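Local coordinates for protein arylsulfatase (Pseudoalteromonas sp. MB47, PDB 7AJ0) that probably removes sulfate groups from the algal polysaccharide fucoidan as an exo-acting, calcium-binding sulfatase that assembles into a hexamer, at residues S95-P100 and Q419-W424; I380-L385 and M398-I403. All coordinates share one frame; numbering follows the deposited sequence.

Contact 1 of 2, residues S95-P100 and Q419-W424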
ATOM      1  N   SER A  95      27.777   6.861 -15.656  1.00 21.25           N
ATOM      2  CA  SER A  95      27.237   5.503 -15.719  1.00 21.21           C
ATOM      3  C   SER A  95      28.295   4.492 -15.287  1.00 21.15           C
ATOM      4  O   SER A  95      28.593   3.514 -15.977  1.00 21.24           O
ATOM      5  CB  SER A  95      26.712   5.185 -17.117  1.00 21.39           C
ATOM      6  OG  SER A  95      25.436   5.770 -17.316  1.00 31.09           O
ATOM      7  N   MET A  96      28.879   4.736 -14.120  1.00 21.05           N
ATOM      8  CA  MET A  96      29.820   3.817 -13.493  1.00 21.03           C
ATOM      9  C   MET A  96      29.055   2.911 -12.539  1.00 24.92           C
ATOM     10  O   MET A  96      28.157   3.365 -11.822  1.00 20.90           O
ATOM     11  CB  MET A  96      30.900   4.600 -12.749  1.00 21.02           C
ATOM     12  CG  MET A  96      31.883   3.763 -11.956  1.00 21.05           C
ATOM     13  SD  MET A  96      32.976   2.762 -12.963  1.00102.39           S
ATOM     14  CE  MET A  96      34.298   2.503 -11.788  1.00 42.08           C
ATOM     15  N   TYR A  97      29.412   1.626 -12.530  1.00 21.05           N
ATOM     16  CA  TYR A  97      28.622   0.623 -11.833  1.00 21.08           C
ATOM     17  C   TYR A  97      29.477  -0.218 -10.902  1.00 21.16           C
ATOM     18  O   TYR A  97      30.633  -0.528 -11.203  1.00 26.33           O
ATOM     19  CB  TYR A  97      27.893  -0.296 -12.834  1.00 21.20           C
ATOM     20  CG  TYR A  97      26.651   0.343 -13.393  1.00 21.17           C
ATOM     21  CD1 TYR A  97      25.455   0.299 -12.692  1.00 21.16           C
ATOM     22  CD2 TYR A  97      26.675   1.012 -14.606  1.00 21.21           C
ATOM     23  CE1 TYR A  97      24.316   0.897 -13.187  1.00 21.19           C
ATOM     24  CE2 TYR A  97      25.542   1.609 -15.111  1.00 21.75           C
ATOM     25  CZ  TYR A  97      24.363   1.548 -14.397  1.00 21.23           C
ATOM     26  OH  TYR A  97      23.230   2.145 -14.893  1.00 21.32           O
ATOM     27  N   SER A  98      28.878  -0.586  -9.765  1.00 21.17           N
ATOM     28  CA  SER A  98      29.518  -1.433  -8.770  1.00 21.32           C
ATOM     29  C   SER A  98      28.631  -2.636  -8.485  1.00 21.48           C
ATOM     30  O   SER A  98      27.618  -2.837  -9.164  1.00 21.49           O
ATOM     31  CB  SER A  98      29.771  -0.647  -7.487  1.00 21.56           C
ATOM     32  OG  SER A  98      28.544  -0.296  -6.866  1.00 21.21           O
ATOM     33  N   GLN A  99      28.982  -3.428  -7.489  1.00 21.68           N
ATOM     34  CA  GLN A  99      28.094  -4.457  -6.958  1.00 21.89           C
ATOM     35  C   GLN A  99      27.231  -3.863  -5.857  1.00 21.84           C
ATOM     36  O   GLN A  99      27.478  -2.756  -5.376  1.00 21.67           O
ATOM     37  CB  GLN A  99      28.913  -5.635  -6.449  1.00 22.21           C
ATOM     38  CG  GLN A  99      29.883  -6.185  -7.480  1.00 22.31           C
ATOM     39  CD  GLN A  99      29.186  -6.657  -8.741  1.00 22.34           C
ATOM     40  OE1 GLN A  99      28.347  -7.558  -8.701  1.00 32.88           O
ATOM     41  NE2 GLN A  99      29.522  -6.040  -9.868  1.00 22.18           N
ATOM     42  N   PRO A 100      26.181  -4.570  -5.430  1.00 22.03           N
ATOM     43  CA  PRO A 100      25.254  -3.977  -4.454  1.00 22.03           C
ATOM     44  C   PRO A 100      25.757  -3.938  -3.017  1.00 22.18           C
ATOM     45  O   PRO A 100      25.136  -3.250  -2.197  1.00 22.19           O
ATOM     46  CB  PRO A 100      24.005  -4.875  -4.563  1.00 22.27           C
ATOM     47  CG  PRO A 100      24.167  -5.629  -5.842  1.00 22.30           C
ATOM     48  CD  PRO A 100      25.644  -5.815  -6.005  1.00 22.27           C
ATOM     49  N   GLN A 419      29.672  -3.215 -23.412  1.00 23.16           N
ATOM     50  CA  GLN A 419      28.357  -3.209 -24.031  1.00 23.25           C
ATOM     51  C   GLN A 419      27.236  -3.439 -23.031  1.00 23.02           C
ATOM     52  O   GLN A 419      26.128  -2.924 -23.228  1.00 22.99           O
ATOM     53  CB  GLN A 419      28.298  -4.284 -25.120  1.00 23.69           C
ATOM     54  CG  GLN A 419      27.120  -4.159 -26.057  1.00 23.90           C
ATOM     55  CD  GLN A 419      27.195  -5.137 -27.214  1.00 26.65           C
ATOM     56  OE1 GLN A 419      26.900  -4.784 -28.355  1.00 27.38           O
ATOM     57  NE2 GLN A 419      27.589  -6.373 -26.923  1.00 24.55           N
ATOM     58  N   VAL A 420      27.491  -4.194 -21.966  1.00 22.91           N
ATOM     59  CA  VAL A 420      26.454  -4.571 -21.016  1.00 22.78           C
ATOM     60  C   VAL A 420      27.046  -4.618 -19.616  1.00 22.54           C
ATOM     61  O   VAL A 420      28.213  -4.974 -19.424  1.00 22.60           O
ATOM     62  CB  VAL A 420      25.820  -5.939 -21.371  1.00 23.11           C
ATOM     63  CG1 VAL A 420      24.759  -6.314 -20.349  1.00 23.02           C
ATOM     64  CG2 VAL A 420      25.234  -5.922 -22.775  1.00 23.40           C
ATOM     65  N   VAL A 421      26.230  -4.246 -18.634  1.00 22.33           N
ATOM     66  CA  VAL A 421      26.548  -4.420 -17.223  1.00 22.17           C
ATOM     67  C   VAL A 421      25.602  -5.477 -16.674  1.00 22.32           C
ATOM     68  O   VAL A 421      24.382  -5.372 -16.846  1.00 22.35           O
ATOM     69  CB  VAL A 421      26.417  -3.105 -16.437  1.00 21.86           C
ATOM     70  CG1 VAL A 421      26.628  -3.349 -14.949  1.00 21.75           C
ATOM     71  CG2 VAL A 421      27.412  -2.081 -16.954  1.00 21.77           C
ATOM     72  N   TYR A 422      26.162  -6.498 -16.035  1.00 22.47           N
ATOM     73  CA  TYR A 422      25.381  -7.578 -15.447  1.00 22.69           C
ATOM     74  C   TYR A 422      25.346  -7.407 -13.937  1.00 22.54           C
ATOM     75  O   TYR A 422      26.388  -7.225 -13.299  1.00 26.72           O
ATOM     76  CB  TYR A 422      25.968  -8.938 -15.821  1.00 23.07           C
ATOM     77  CG  TYR A 422      25.948  -9.187 -17.307  1.00 23.28           C
ATOM     78  CD1 TYR A 422      24.794  -9.627 -17.939  1.00 23.50           C
ATOM     79  CD2 TYR A 422      27.078  -8.969 -18.080  1.00 23.32           C
ATOM     80  CE1 TYR A 422      24.768  -9.845 -19.298  1.00 23.74           C
ATOM     81  CE2 TYR A 422      27.064  -9.190 -19.438  1.00 23.57           C
ATOM     82  CZ  TYR A 422      25.906  -9.627 -20.043  1.00 23.78           C
ATOM     83  OH  TYR A 422      25.883  -9.847 -21.401  1.00 28.71           O
ATOM     84  N   MET A 423      24.148  -7.476 -13.371  1.00 22.57           N
ATOM     85  CA  MET A 423      23.908  -7.162 -11.971  1.00 22.46           C
ATOM     86  C   MET A 423      23.477  -8.420 -11.239  1.00 22.81           C
ATOM     87  O   MET A 423      22.570  -9.127 -11.688  1.00 23.07           O
ATOM     88  CB  MET A 423      22.853  -6.063 -11.866  1.00 22.26           C
ATOM     89  CG  MET A 423      22.998  -5.039 -12.986  1.00 22.07           C
ATOM     90  SD  MET A 423      22.467  -3.381 -12.573  1.00 69.43           S
ATOM     91  CE  MET A 423      23.024  -2.508 -14.030  1.00 36.70           C
ATOM     92  N   TRP A 424      24.148  -8.704 -10.124  1.00 22.86           N
ATOM     93  CA  TRP A 424      23.893  -9.891  -9.328  1.00 23.25           C
ATOM     94  C   TRP A 424      23.676  -9.507  -7.873  1.00 23.22           C
ATOM     95  O   TRP A 424      24.322  -8.588  -7.359  1.00 22.95           O
ATOM     96  CB  TRP A 424      25.059 -10.883  -9.400  1.00 23.53           C
ATOM     97  CG  TRP A 424      25.212 -11.569 -10.711  1.00 23.73           C
ATOM     98  CD1 TRP A 424      25.697 -11.030 -11.862  1.00 23.53           C
ATOM     99  CD2 TRP A 424      24.896 -12.934 -11.007  1.00 24.23           C
ATOM    100  NE1 TRP A 424      25.699 -11.971 -12.863  1.00 23.87           N
ATOM    101  CE2 TRP A 424      25.209 -13.149 -12.363  1.00 24.30           C
ATOM    102  CE3 TRP A 424      24.374 -13.995 -10.260  1.00 24.67           C
ATOM    103  CZ2 TRP A 424      25.015 -14.379 -12.989  1.00 24.79           C
ATOM    104  CZ3 TRP A 424      24.183 -15.216 -10.882  1.00 25.16           C
ATOM    105  CH2 TRP A 424      24.506 -15.398 -12.233  1.00 25.21           C
TER
HETATM  106  O   HOH W   1      26.967  -9.133  -6.992  1.00 27.64           O
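Val421 opens the contact by setting its two methyls against Tyr97: CG1 lies 3.9 Å from Tyr97 CB, while CG2 comes within 4.0 Å of Tyr97 CD2, obliquely to the ring. With CG1 anti to the backbone N (chi1 175°), CG1 meets the CB and CG end of Tyr97 and CG2 its CD2. Two residues on, Met423 carries its chain, extended beyond CG, back to the same ring. Its CE stands 3.7 Å from Tyr97 CE1, and its SD lies 5.5 Å from the ring centroid, 46° off the normal, an oblique Met-aromatic contact. The phenol's polar end is held elsewhere, by Glu350 and Arg433. Trp424 contributes its backbone: its O approaches Pro100 CG at 3.3 Å and is linked to Gln99 by a water that donates to both Trp424 O and Gln99 OE1, each at 2.7 Å. No direct hydrogen bond joins the segments, and the CA atoms of Tyr97 and Val421 are 7.7 Å apart, too far for strand pairing. The touching parts nevertheless run 6° from parallel. Such side-chain packing joins strand 91-97 of the large mixed sheet to outer strand 420-425 of the small antiparallel sheet, the two-sheet architecture of the sulfatase fold.

Contact 2 of 2, residues I380-L385 and M398-I403; sequences IYMTSL and MYFDGI
Met382 brings the helix 377-387 against the loop at Gly402, where the CA atoms of the two residues are only 5.4 Å apart. The apolar packing centres on this methionine. Its CG is anti to the backbone N (chi1 -155°), and bends at chi2 and chi3 then fold the thioether back, so that CE ends 3.8 Å from Phe400 CB. The Met382 and Phe400 side chains cross at about a right angle. The same methyl also lies in the plane of the Tyr381 ring, at its edge, and so touches neighbours from both segments.

The two rings meet obliquely. Tyr381 OH is 3.8 Å from Phe400 CE1 and Tyr381 CE1 4.4 Å from Phe400 CD1; this is no stack. The hydroxyl's hydrogen bond goes instead to the backbone O of Val139.

Side chain meets backbone at the glycine. Met382 CE is 3.5 Å from Gly402 O, and Met382 CB packs 3.7 Å from Ile403 C. Gly402, which has no side chain, lies against Met382, and the helix and loop backbones come close together here.

Polar groups are satisfied around the contact instead of across it. Thr383 OG1 bonds to Asp379 O and Gln405 N, and Asp379 OD1 receives Ile403 N. Within the helix, Ser384 OG and Ser384 N reach Ile380 O from opposite faces of its carbonyl plane. Asp401, whose CB points away from the helix, forms a salt bridge with Arg117.

The chemistry is thus that of a buried contact in which thioether and methylene groups meet both an aromatic side chain and peptide backbone, without direct hydrogen bonds between the segments; the loop's polar bonds go to residues outside both, among them Asp379 and Arg117.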
ATOM      1  N   ILE A 380      38.192  -1.247 -13.861  1.00 22.46           N
ATOM      2  CA  ILE A 380      39.367  -0.641 -13.243  1.00 22.57           C
ATOM      3  C   ILE A 380      40.471  -1.681 -13.098  1.00 24.63           C
ATOM      4  O   ILE A 380      41.645  -1.415 -13.381  1.00 23.23           O
ATOM      5  CB  ILE A 380      39.000  -0.016 -11.885  1.00 22.34           C
ATOM      6  CG1 ILE A 380      37.949   1.080 -12.071  1.00 22.02           C
ATOM      7  CG2 ILE A 380      40.246   0.542 -11.208  1.00 22.52           C
ATOM      8  CD1 ILE A 380      37.293   1.536 -10.778  1.00 24.53           C
ATOM      9  N   TYR A 381      40.104  -2.884 -12.651  1.00 23.05           N
ATOM     10  CA  TYR A 381      41.063  -3.978 -12.549  1.00 23.49           C
ATOM     11  C   TYR A 381      41.709  -4.266 -13.896  1.00 23.80           C
ATOM     12  O   TYR A 381      42.939  -4.292 -14.014  1.00 24.16           O
ATOM     13  CB  TYR A 381      40.343  -5.213 -12.001  1.00 23.57           C
ATOM     14  CG  TYR A 381      41.108  -6.513 -12.072  1.00 24.08           C
ATOM     15  CD1 TYR A 381      41.142  -7.257 -13.244  1.00 24.34           C
ATOM     16  CD2 TYR A 381      41.763  -7.016 -10.959  1.00 24.36           C
ATOM     17  CE1 TYR A 381      41.824  -8.450 -13.310  1.00 24.87           C
ATOM     18  CE2 TYR A 381      42.448  -8.209 -11.015  1.00 24.90           C
ATOM     19  CZ  TYR A 381      42.476  -8.921 -12.192  1.00 25.15           C
ATOM     20  OH  TYR A 381      43.161 -10.112 -12.255  1.00 25.75           O
ATOM     21  N   MET A 382      40.891  -4.473 -14.929  1.00 23.72           N
ATOM     22  CA  MET A 382      41.429  -4.846 -16.233  1.00 24.07           C
ATOM     23  C   MET A 382      42.187  -3.693 -16.877  1.00 24.12           C
ATOM     24  O   MET A 382      43.171  -3.919 -17.589  1.00 24.54           O
ATOM     25  CB  MET A 382      40.298  -5.316 -17.146  1.00 24.00           C
ATOM     26  CG  MET A 382      40.749  -6.252 -18.256  1.00 24.48           C
ATOM     27  SD  MET A 382      41.492  -7.773 -17.628  1.00 24.98           S
ATOM     28  CE  MET A 382      40.076  -8.592 -16.898  1.00 24.76           C
ATOM     29  N   THR A 383      41.741  -2.456 -16.648  1.00 23.75           N
ATOM     30  CA  THR A 383      42.489  -1.297 -17.121  1.00 23.83           C
ATOM     31  C   THR A 383      43.844  -1.207 -16.429  1.00 24.12           C
ATOM     32  O   THR A 383      44.863  -0.927 -17.072  1.00 24.48           O
ATOM     33  CB  THR A 383      41.670  -0.024 -16.884  1.00 23.42           C
ATOM     34  OG1 THR A 383      40.419  -0.120 -17.584  1.00 23.22           O
ATOM     35  CG2 THR A 383      42.422   1.209 -17.356  1.00 23.56           C
ATOM     36  N   SER A 384      43.877  -1.455 -15.118  1.00 24.01           N
ATOM     37  CA  SER A 384      45.144  -1.447 -14.394  1.00 24.34           C
ATOM     38  C   SER A 384      46.109  -2.482 -14.960  1.00 24.88           C
ATOM     39  O   SER A 384      47.303  -2.206 -15.117  1.00 25.27           O
ATOM     40  CB  SER A 384      44.900  -1.712 -12.907  1.00 31.21           C
ATOM     41  OG  SER A 384      44.128  -0.682 -12.316  1.00 23.75           O
ATOM     42  N   LEU A 385      45.611  -3.682 -15.266  1.00 24.97           N
ATOM     43  CA  LEU A 385      46.492  -4.732 -15.764  1.00 25.55           C
ATOM     44  C   LEU A 385      47.095  -4.363 -17.113  1.00 25.85           C
ATOM     45  O   LEU A 385      48.238  -4.732 -17.403  1.00 26.40           O
ATOM     46  CB  LEU A 385      45.735  -6.052 -15.876  1.00 25.62           C
ATOM     47  CG  LEU A 385      45.171  -6.641 -14.583  1.00 25.46           C
ATOM     48  CD1 LEU A 385      44.649  -8.050 -14.844  1.00 25.70           C
ATOM     49  CD2 LEU A 385      46.203  -6.636 -13.470  1.00 25.73           C
ATOM     50  N   MET A 398      39.639 -19.488 -16.049  1.00 29.05           N
ATOM     51  CA  MET A 398      38.746 -18.604 -15.316  1.00 28.32           C
ATOM     52  C   MET A 398      38.224 -17.519 -16.247  1.00 27.73           C
ATOM     53  O   MET A 398      38.987 -16.932 -17.020  1.00 27.70           O
ATOM     54  CB  MET A 398      39.465 -17.971 -14.118  1.00 28.12           C
ATOM     55  CG  MET A 398      39.811 -18.959 -13.013  1.00 37.36           C
ATOM     56  SD  MET A 398      41.077 -18.355 -11.872  1.00 28.68           S
ATOM     57  CE  MET A 398      40.405 -16.762 -11.403  1.00 35.37           C
ATOM     58  N   TYR A 399      36.920 -17.263 -16.173  1.00 27.32           N
ATOM     59  CA  TYR A 399      36.305 -16.205 -16.962  1.00 26.78           C
ATOM     60  C   TYR A 399      36.465 -14.872 -16.243  1.00 26.16           C
ATOM     61  O   TYR A 399      36.238 -14.779 -15.033  1.00 25.99           O
ATOM     62  CB  TYR A 399      34.825 -16.503 -17.193  1.00 26.67           C
ATOM     63  CG  TYR A 399      34.184 -15.666 -18.275  1.00 26.32           C
ATOM     64  CD1 TYR A 399      34.171 -16.096 -19.592  1.00 26.67           C
ATOM     65  CD2 TYR A 399      33.583 -14.451 -17.980  1.00 25.69           C
ATOM     66  CE1 TYR A 399      33.584 -15.343 -20.587  1.00 26.41           C
ATOM     67  CE2 TYR A 399      32.991 -13.689 -18.972  1.00 25.43           C
ATOM     68  CZ  TYR A 399      32.995 -14.142 -20.273  1.00 25.80           C
ATOM     69  OH  TYR A 399      32.410 -13.396 -21.268  1.00 25.60           O
ATOM     70  N   PHE A 400      36.855 -13.843 -16.988  1.00 25.88           N
ATOM     71  CA  PHE A 400      37.076 -12.511 -16.438  1.00 25.36           C
ATOM     72  C   PHE A 400      36.056 -11.548 -17.025  1.00 24.88           C
ATOM     73  O   PHE A 400      35.941 -11.422 -18.249  1.00 24.96           O
ATOM     74  CB  PHE A 400      38.502 -12.044 -16.714  1.00 25.51           C
ATOM     75  CG  PHE A 400      39.519 -12.688 -15.824  1.00 25.91           C
ATOM     76  CD1 PHE A 400      39.847 -12.120 -14.607  1.00 25.68           C
ATOM     77  CD2 PHE A 400      40.131 -13.874 -16.192  1.00 26.56           C
ATOM     78  CE1 PHE A 400      40.775 -12.713 -13.778  1.00 26.09           C
ATOM     79  CE2 PHE A 400      41.060 -14.473 -15.366  1.00 26.99           C
ATOM     80  CZ  PHE A 400      41.382 -13.892 -14.158  1.00 26.75           C
ATOM     81  N   ASP A 401      35.317 -10.874 -16.146  1.00 24.43           N
ATOM     82  CA  ASP A 401      34.255  -9.968 -16.553  1.00 24.01           C
ATOM     83  C   ASP A 401      34.752  -8.565 -16.862  1.00 24.68           C
ATOM     84  O   ASP A 401      34.055  -7.815 -17.555  1.00 23.47           O
ATOM     85  CB  ASP A 401      33.195  -9.902 -15.452  1.00 23.75           C
ATOM     86  CG  ASP A 401      32.593 -11.257 -15.143  1.00 24.10           C
ATOM     87  OD1 ASP A 401      31.814 -11.769 -15.974  1.00 24.26           O
ATOM     88  OD2 ASP A 401      32.911 -11.823 -14.076  1.00 24.27           O
ATOM     89  N   GLY A 402      35.933  -8.199 -16.375  1.00 25.32           N
ATOM     90  CA  GLY A 402      36.433  -6.860 -16.598  1.00 25.93           C
ATOM     91  C   GLY A 402      36.862  -6.640 -18.036  1.00 23.69           C
ATOM     92  O   GLY A 402      37.287  -7.559 -18.735  1.00 24.10           O
ATOM     93  N   ILE A 403      36.742  -5.390 -18.476  1.00 23.44           N
ATOM     94  CA  ILE A 403      37.126  -4.974 -19.818  1.00 23.64           C
ATOM     95  C   ILE A 403      38.130  -3.838 -19.698  1.00 23.60           C
ATOM     96  O   ILE A 403      37.930  -2.906 -18.910  1.00 23.26           O
ATOM     97  CB  ILE A 403      35.905  -4.534 -20.648  1.00 23.49           C
ATOM     98  CG1 ILE A 403      34.927  -5.699 -20.809  1.00 23.60           C
ATOM     99  CG2 ILE A 403      36.354  -3.998 -21.998  1.00 23.74           C
ATOM    100  CD1 ILE A 403      33.549  -5.282 -21.284  1.00 23.41           C
TER

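Contacts 1 and 2 adjoin, with their centres 14 Å apart, and they meet directly where Met96 CE packs against Ile380 CD1; the modelled 3.3 Å between these two methyl carbons is too short to be taken literally. Along the chain, contact 2 is nested inside the long loop closed by contact 1. Arg418, just before segment 419-424, connects them further by bonding to Asp401 O and Val420 O, and His499 of helix 489-505 bonds Trp424 and touches Asp401. The calcium site is formed by Asp60, Asp61, Cys102, Asp325 and Asn326, and the Gln99 side chain is about 9 Å from the ion. Cys102 follows segment 95-100 by two residues in sequence, whereas contact 2 packs helix 377-387 against its following loop.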